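Local coordinates for phenol hydroxylase component phL (Pseudomonas stutzeri, PDB 3U52), which probably serves as the smaller partner subunit of the oxygenase in a bacterial multicomponent phenol hydroxylase, supporting a companion chain that carries out the hydroxylation, at residues 63-68 with 276-281; 210-215 with 266-271; 122-127 with 180-185. All blocks are in the same frame, centred on the assembly; numbering follows the deposited sequence.

How the contacts relate
In a chain built of helices and loops, with no strand, distant segments must be joined by contacts between helices and by loops laid across them, and these three contacts sample both. Contact 1 closes the longest loop, and contacts 3 and 2 follow in series inside it. Contacts 1 and 2 are neighbours, their centres 9 Å apart: the D210 carboxylate of contact 2 is hydrogen-bonded to T63 OG1 and A64 N of contact 1, and I65 packs on V271, so that helices 211-240, 251-274 and 276-302 meet around one loop. Contact 3 sits on the opposite side of the chain's centre, about 31 Å from contact 2 between centres, where helices 126-143 and 180-191 border another protein chain.

Contact 1: residues 63-68 with 276-281; sequences TAIRME and ETNREL
With chi1 at -88°, N278 sets its CG anti to its own carbonyl carbon and beside its backbone N, which carries the side-chain amide from the first turn of helix 276-302 over to the backbone of R66. One amide then serves both polar backbone atoms of a single residue. R66 N donates to N278 OD1 at 3.1 Å, in a nearly straight bond (175°). In return N278 ND2 donates to R66 O at 2.9 Å, more bent at 146° and tilted out of both the amide and the carbonyl plane. ND2 has a further acceptor in V271 O, near the end of helix 251-274, so three bonds grip this buried group and fix its flip: turned over, it would set oxygen against oxygen at R66 O. Apolar atoms close in around the amide. I65 crosses it at about a right angle, CG2 lying 3.6 Å from N278 OD1, and M67 SD comes to 3.8 Å from N278 ND2. One turn on, L281 points toward the loop and its CD1 bridges two residues, touching A64 CB at 3.6 Å and I65 CD1 at 3.7 Å. Such two-point pairing of an asparagine amide with the N-H and C=O of one residue is a recurrent way of fastening an irregular loop to a helix, here the loop before helix 81-105.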
# COMPACT_ATOMS: atom_id res chain seq x y z
N THR D 63 7.47 1.89 40.91
CA THR D 63 8.44 0.84 41.19
C THR D 63 9.57 1.38 42.08
O THR D 63 9.91 2.54 42.02
CB THR D 63 9.01 0.21 39.90
OG1 THR D 63 9.86 -0.88 40.24
CG2 THR D 63 9.76 1.19 39.09
N ALA D 64 10.13 0.50 42.90
CA ALA D 64 11.30 0.84 43.75
C ALA D 64 12.60 0.88 42.93
O ALA D 64 13.57 1.52 43.33
CB ALA D 64 11.41 -0.12 44.94
N ILE D 65 12.62 0.17 41.80
CA ILE D 65 13.72 0.24 40.86
C ILE D 65 13.92 1.67 40.41
O ILE D 65 12.97 2.41 40.24
CB ILE D 65 13.48 -0.67 39.65
CG1 ILE D 65 13.46 -2.15 40.07
CG2 ILE D 65 14.53 -0.45 38.59
CD1 ILE D 65 14.83 -2.71 40.49
N ARG D 66 15.17 2.08 40.23
CA ARG D 66 15.51 3.44 39.80
C ARG D 66 16.38 3.41 38.55
O ARG D 66 17.28 2.59 38.44
CB ARG D 66 16.26 4.22 40.92
CG ARG D 66 15.41 4.51 42.16
CD ARG D 66 14.27 5.49 41.87
NE ARG D 66 13.03 5.09 42.57
CZ ARG D 66 12.46 5.82 43.50
NH1 ARG D 66 13.00 7.00 43.80
NH2 ARG D 66 11.36 5.42 44.10
N MET D 67 16.06 4.29 37.60
CA MET D 67 16.82 4.46 36.36
C MET D 67 17.00 5.92 36.06
O MET D 67 16.02 6.70 36.08
CB MET D 67 16.09 3.87 35.17
CG MET D 67 15.79 2.40 35.33
SD MET D 67 17.19 1.31 35.10
CE MET D 67 17.37 1.35 33.30
N GLU D 68 18.23 6.28 35.71
CA GLU D 68 18.51 7.62 35.22
C GLU D 68 17.58 7.89 34.03
O GLU D 68 17.02 8.97 33.91
CB GLU D 68 19.98 7.77 34.80
CG GLU D 68 20.37 9.23 34.42
CD GLU D 68 21.22 9.31 33.13
OE1 GLU D 68 22.45 9.59 33.24
OE2 GLU D 68 20.67 9.10 32.01
N GLU D 276 24.24 -1.14 41.59
CA GLU D 276 24.24 -2.23 42.55
C GLU D 276 22.94 -2.23 43.40
O GLU D 276 22.47 -3.27 43.82
CB GLU D 276 25.50 -2.10 43.43
CG GLU D 276 25.90 -3.27 44.32
CD GLU D 276 27.32 -3.04 44.91
OE1 GLU D 276 27.47 -2.90 46.15
OE2 GLU D 276 28.30 -2.95 44.12
N THR D 277 22.36 -1.07 43.64
CA THR D 277 21.10 -1.00 44.39
C THR D 277 19.95 -1.73 43.67
O THR D 277 19.18 -2.48 44.29
CB THR D 277 20.65 0.42 44.57
OG1 THR D 277 21.71 1.31 44.27
CG2 THR D 277 20.21 0.62 45.96
N ASN D 278 19.82 -1.49 42.36
CA ASN D 278 18.81 -2.15 41.54
C ASN D 278 19.04 -3.63 41.67
O ASN D 278 18.15 -4.36 42.02
CB ASN D 278 18.94 -1.75 40.09
CG ASN D 278 18.16 -0.50 39.74
OD1 ASN D 278 17.51 0.13 40.60
ND2 ASN D 278 18.18 -0.15 38.45
N ARG D 279 20.28 -4.04 41.43
CA ARG D 279 20.71 -5.43 41.56
C ARG D 279 20.42 -6.06 42.94
O ARG D 279 19.88 -7.17 43.03
CB ARG D 279 22.19 -5.46 41.24
CG ARG D 279 22.62 -6.62 40.41
CD ARG D 279 23.71 -6.21 39.43
NE ARG D 279 24.95 -5.79 40.07
CZ ARG D 279 25.59 -4.64 39.83
NH1 ARG D 279 25.13 -3.75 38.94
NH2 ARG D 279 26.72 -4.38 40.47
N GLU D 280 20.78 -5.36 44.02
CA GLU D 280 20.37 -5.76 45.39
C GLU D 280 18.86 -6.04 45.49
O GLU D 280 18.45 -7.07 46.01
CB GLU D 280 20.72 -4.66 46.44
CG GLU D 280 22.22 -4.54 46.87
CD GLU D 280 22.55 -3.14 47.48
OE1 GLU D 280 21.68 -2.55 48.19
OE2 GLU D 280 23.67 -2.63 47.24
N LEU D 281 18.06 -5.08 45.02
CA LEU D 281 16.60 -5.19 45.02
C LEU D 281 16.13 -6.40 44.20
O LEU D 281 15.28 -7.17 44.65
CB LEU D 281 16.00 -3.91 44.46
CG LEU D 281 14.82 -3.22 45.15
CD1 LEU D 281 14.10 -2.34 44.12
CD2 LEU D 281 13.86 -4.19 45.84

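Contact 2: residues 210-215 with 266-271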
# COMPACT_ATOMS: atom_id res chain seq x y z
N ASP D 210 4.31 -3.48 42.97
CA ASP D 210 5.49 -2.94 42.28
C ASP D 210 5.54 -3.54 40.89
O ASP D 210 5.63 -4.78 40.75
CB ASP D 210 6.77 -3.34 43.05
CG ASP D 210 8.01 -2.64 42.51
OD1 ASP D 210 8.27 -2.73 41.28
OD2 ASP D 210 8.74 -1.97 43.29
N TRP D 211 5.49 -2.69 39.85
CA TRP D 211 5.33 -3.27 38.51
C TRP D 211 6.60 -3.98 38.04
O TRP D 211 6.54 -5.00 37.31
CB TRP D 211 4.81 -2.25 37.50
CG TRP D 211 5.74 -1.10 37.15
CD1 TRP D 211 5.69 0.16 37.66
CD2 TRP D 211 6.83 -1.11 36.21
NE1 TRP D 211 6.68 0.94 37.11
CE2 TRP D 211 7.40 0.19 36.21
CE3 TRP D 211 7.37 -2.08 35.37
CZ2 TRP D 211 8.47 0.56 35.36
CZ3 TRP D 211 8.46 -1.71 34.52
CH2 TRP D 211 9.00 -0.41 34.55
N PHE D 212 7.76 -3.47 38.42
CA PHE D 212 8.97 -4.19 38.03
C PHE D 212 9.13 -5.53 38.76
O PHE D 212 9.47 -6.54 38.13
CB PHE D 212 10.26 -3.37 38.09
CG PHE D 212 11.31 -3.92 37.16
CD1 PHE D 212 11.41 -3.42 35.86
CD2 PHE D 212 12.13 -5.01 37.55
CE1 PHE D 212 12.37 -3.95 34.96
CE2 PHE D 212 13.07 -5.56 36.66
CZ PHE D 212 13.21 -5.01 35.35
N GLU D 213 8.80 -5.55 40.05
CA GLU D 213 8.70 -6.83 40.77
C GLU D 213 7.79 -7.76 39.97
O GLU D 213 8.14 -8.91 39.71
CB GLU D 213 8.16 -6.64 42.20
CG GLU D 213 8.19 -7.94 43.04
CD GLU D 213 7.55 -7.81 44.41
OE1 GLU D 213 7.41 -8.88 45.07
OE2 GLU D 213 7.21 -6.68 44.85
N LEU D 214 6.62 -7.24 39.55
CA LEU D 214 5.68 -8.03 38.77
C LEU D 214 6.23 -8.53 37.43
O LEU D 214 6.05 -9.71 37.10
CB LEU D 214 4.37 -7.25 38.54
CG LEU D 214 3.17 -8.07 38.07
CD1 LEU D 214 2.89 -9.32 38.87
CD2 LEU D 214 1.97 -7.16 38.01
N THR D 215 6.88 -7.66 36.65
CA THR D 215 7.42 -8.14 35.36
C THR D 215 8.49 -9.24 35.55
O THR D 215 8.52 -10.24 34.80
CB THR D 215 7.91 -6.99 34.42
OG1 THR D 215 8.02 -7.51 33.09
CG2 THR D 215 9.26 -6.47 34.78
N ALA D 266 17.15 -8.16 27.31
CA ALA D 266 17.62 -6.77 27.15
C ALA D 266 17.11 -5.85 28.30
O ALA D 266 17.86 -4.99 28.79
CB ALA D 266 17.23 -6.20 25.82
N MET D 267 15.86 -6.03 28.74
CA MET D 267 15.33 -5.24 29.84
C MET D 267 16.06 -5.56 31.18
O MET D 267 16.46 -4.64 31.89
CB MET D 267 13.84 -5.48 30.01
CG MET D 267 13.23 -4.74 31.24
SD MET D 267 11.43 -5.04 31.27
CE MET D 267 11.38 -6.75 31.85
N MET D 268 16.20 -6.84 31.51
CA MET D 268 17.02 -7.25 32.67
C MET D 268 18.46 -6.72 32.62
O MET D 268 18.95 -6.23 33.61
CB MET D 268 17.01 -8.75 32.87
CG MET D 268 15.70 -9.30 33.47
SD MET D 268 15.21 -8.56 35.05
CE MET D 268 16.42 -9.36 36.13
N LYS D 269 19.15 -6.82 31.48
CA LYS D 269 20.53 -6.30 31.38
C LYS D 269 20.66 -4.83 31.71
O LYS D 269 21.61 -4.43 32.37
CB LYS D 269 21.13 -6.51 29.99
CG LYS D 269 21.60 -7.93 29.71
CD LYS D 269 22.59 -7.95 28.52
CE LYS D 269 24.01 -8.29 28.95
NZ LYS D 269 24.08 -9.72 29.44
N ALA D 270 19.70 -4.02 31.25
CA ALA D 270 19.75 -2.57 31.44
C ALA D 270 19.39 -2.18 32.87
O ALA D 270 20.01 -1.27 33.43
CB ALA D 270 18.85 -1.85 30.43
N VAL D 271 18.41 -2.87 33.47
CA VAL D 271 17.98 -2.58 34.85
C VAL D 271 19.02 -3.06 35.91
O VAL D 271 19.42 -2.30 36.79
CB VAL D 271 16.56 -3.14 35.12
CG1 VAL D 271 16.10 -2.85 36.52
CG2 VAL D 271 15.56 -2.50 34.16
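A Met-aromatic cluster, centred on F212 with M267 and M268 around it, fills the buried space between helices 211-240 and 251-274. The F212 ring comes from one helix and M267 and V271 meet it from the opposite direction. V271 CG1 makes a CH-pi contact over one face, 4.2 Å from the F212 ring centroid and 26° off its normal, while V271 CG2 touches F212 CE1 at 3.6 Å. T215, one turn along from F212, puts its CG2 over the centre of the other face, so the ring is sandwiched. The sulfurs take different places: M267 SD stands obliquely, 5.1 Å from the F212 centroid, whereas M268 SD lies at the ring edge, 4.0 Å from F212 CE2. The two short helix segments cross at -135° with 12.7 Å between their axes, a separation that long side chains must span in this helical hydroxylase fold. M267 does so with CG anti to the backbone N (chi1 176°) and a bend only at the end, which brings its CE tip to tip with T215 CG2 at 3.6 Å. With an alanine at F212, both sulfurs would probably lose their aromatic partner and a gap would open between V271 and T215. The T215 hydroxyl has its own polar partner in H153 NE2, and D210 N-caps helix 211-240, its OD1 accepting from E213 N at 3.1 Å.

Contact 3: residues 122-127 with 180-185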
# COMPACT_ATOMS: atom_id res chain seq x y z
N LEU D 122 -2.98 -31.89 32.24
CA LEU D 122 -1.59 -31.43 32.33
C LEU D 122 -1.31 -30.17 31.51
O LEU D 122 -0.48 -29.36 31.89
CB LEU D 122 -0.65 -32.55 31.90
CG LEU D 122 -0.78 -33.81 32.77
CD1 LEU D 122 0.11 -34.92 32.22
CD2 LEU D 122 -0.45 -33.49 34.23
N LEU D 123 -2.03 -30.02 30.40
CA LEU D 123 -1.77 -28.96 29.39
C LEU D 123 -2.83 -27.86 29.39
O LEU D 123 -2.52 -26.69 29.57
CB LEU D 123 -1.63 -29.57 27.97
CG LEU D 123 -1.26 -28.55 26.87
CD1 LEU D 123 0.10 -27.94 27.20
CD2 LEU D 123 -1.24 -29.21 25.52
N VAL D 124 -4.08 -28.23 29.20
CA VAL D 124 -5.11 -27.21 29.02
C VAL D 124 -5.24 -26.20 30.19
O VAL D 124 -5.48 -25.02 29.91
CB VAL D 124 -6.47 -27.83 28.52
CG1 VAL D 124 -7.56 -26.79 28.47
CG2 VAL D 124 -6.26 -28.48 27.12
N PRO D 125 -5.10 -26.63 31.48
CA PRO D 125 -5.30 -25.61 32.53
C PRO D 125 -4.26 -24.47 32.56
O PRO D 125 -4.50 -23.43 33.17
CB PRO D 125 -5.33 -26.42 33.85
CG PRO D 125 -5.67 -27.86 33.41
CD PRO D 125 -4.93 -27.97 32.05
N LEU D 126 -3.15 -24.63 31.85
CA LEU D 126 -2.24 -23.54 31.59
C LEU D 126 -2.91 -22.30 30.95
O LEU D 126 -2.34 -21.23 31.06
CB LEU D 126 -1.07 -23.99 30.70
CG LEU D 126 -0.13 -25.09 31.25
CD1 LEU D 126 1.01 -25.33 30.25
CD2 LEU D 126 0.43 -24.64 32.56
N ARG D 127 -4.07 -22.43 30.30
CA ARG D 127 -4.78 -21.21 29.87
C ARG D 127 -5.08 -20.26 31.00
O ARG D 127 -5.22 -19.05 30.78
CB ARG D 127 -6.09 -21.52 29.15
CG ARG D 127 -7.08 -22.38 29.90
CD ARG D 127 -8.32 -22.63 29.06
NE ARG D 127 -9.29 -23.36 29.86
CZ ARG D 127 -10.56 -23.01 30.04
NH1 ARG D 127 -11.09 -21.98 29.39
NH2 ARG D 127 -11.32 -23.77 30.82
N ALA D 180 -17.48 -28.95 26.74
CA ALA D 180 -17.44 -29.94 27.81
C ALA D 180 -16.03 -30.19 28.34
O ALA D 180 -15.86 -30.30 29.53
CB ALA D 180 -18.06 -31.28 27.32
N ALA D 181 -15.03 -30.24 27.45
CA ALA D 181 -13.64 -30.50 27.82
C ALA D 181 -13.08 -29.30 28.55
O ALA D 181 -12.17 -29.44 29.33
CB ALA D 181 -12.76 -30.84 26.60
N LEU D 182 -13.62 -28.11 28.29
CA LEU D 182 -13.15 -26.91 28.97
C LEU D 182 -13.69 -26.87 30.41
O LEU D 182 -12.99 -26.46 31.34
CB LEU D 182 -13.60 -25.68 28.22
CG LEU D 182 -12.61 -24.86 27.41
CD1 LEU D 182 -11.16 -25.29 27.37
CD2 LEU D 182 -13.15 -24.53 26.06
N ASP D 183 -14.94 -27.29 30.56
CA ASP D 183 -15.54 -27.49 31.90
C ASP D 183 -14.71 -28.45 32.75
O ASP D 183 -14.39 -28.18 33.90
CB ASP D 183 -16.98 -28.01 31.76
CG ASP D 183 -17.93 -27.00 31.13
OD1 ASP D 183 -17.56 -25.81 30.92
OD2 ASP D 183 -19.11 -27.37 30.87
N GLU D 184 -14.33 -29.58 32.16
CA GLU D 184 -13.59 -30.62 32.85
C GLU D 184 -12.23 -30.12 33.31
O GLU D 184 -11.83 -30.35 34.46
CB GLU D 184 -13.45 -31.84 31.94
CG GLU D 184 -12.51 -32.90 32.46
CD GLU D 184 -12.50 -34.18 31.62
OE1 GLU D 184 -13.39 -34.33 30.75
OE2 GLU D 184 -11.59 -35.01 31.83
N SER D 185 -11.52 -29.44 32.40
CA SER D 185 -10.17 -28.94 32.65
C SER D 185 -10.19 -27.84 33.67
O SER D 185 -9.32 -27.79 34.50
CB SER D 185 -9.55 -28.42 31.35
OG SER D 185 -8.17 -28.25 31.52
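A type I beta turn, L123 to L126, at the start of helix 126-143 sets V124 and P125, with R127 just after it, against the first turns of helix 180-191, joining two elements of the helical hydroxylase fold beside another protein chain of the assembly. The contact has two halves. In one, L182 packs flat against the arginine: its CD1 sits over the centre of one face of the R127 guanidinium, 3.5 Å above the plane, and is 3.6 Å from R127 CZ. R127 gets there with CG wedged between its backbone N and carbonyl carbon (chi1 55°), after which the chain runs extended to NE. V124 CG1 adds an apolar touch, 4.1 Å from L182 CD1. The charged end of R127 finds its partner outside the two segments: an acidic side chain of the neighbouring protein chain pairs with NH2 in a salt bridge between subunits, which would be expected to stabilise the buried positive charge, and D183 also bonds to that chain. The other half centres on S185, whose hydroxyl donates to L120 O, in the last turn of helix 113-122, which comes before the beta turn. With OG anti to the backbone N (chi1 -165°), the same oxygen nestles among the turn's carbons, 3.4 Å from V124 CG1 and 3.2 Å from P125 CG.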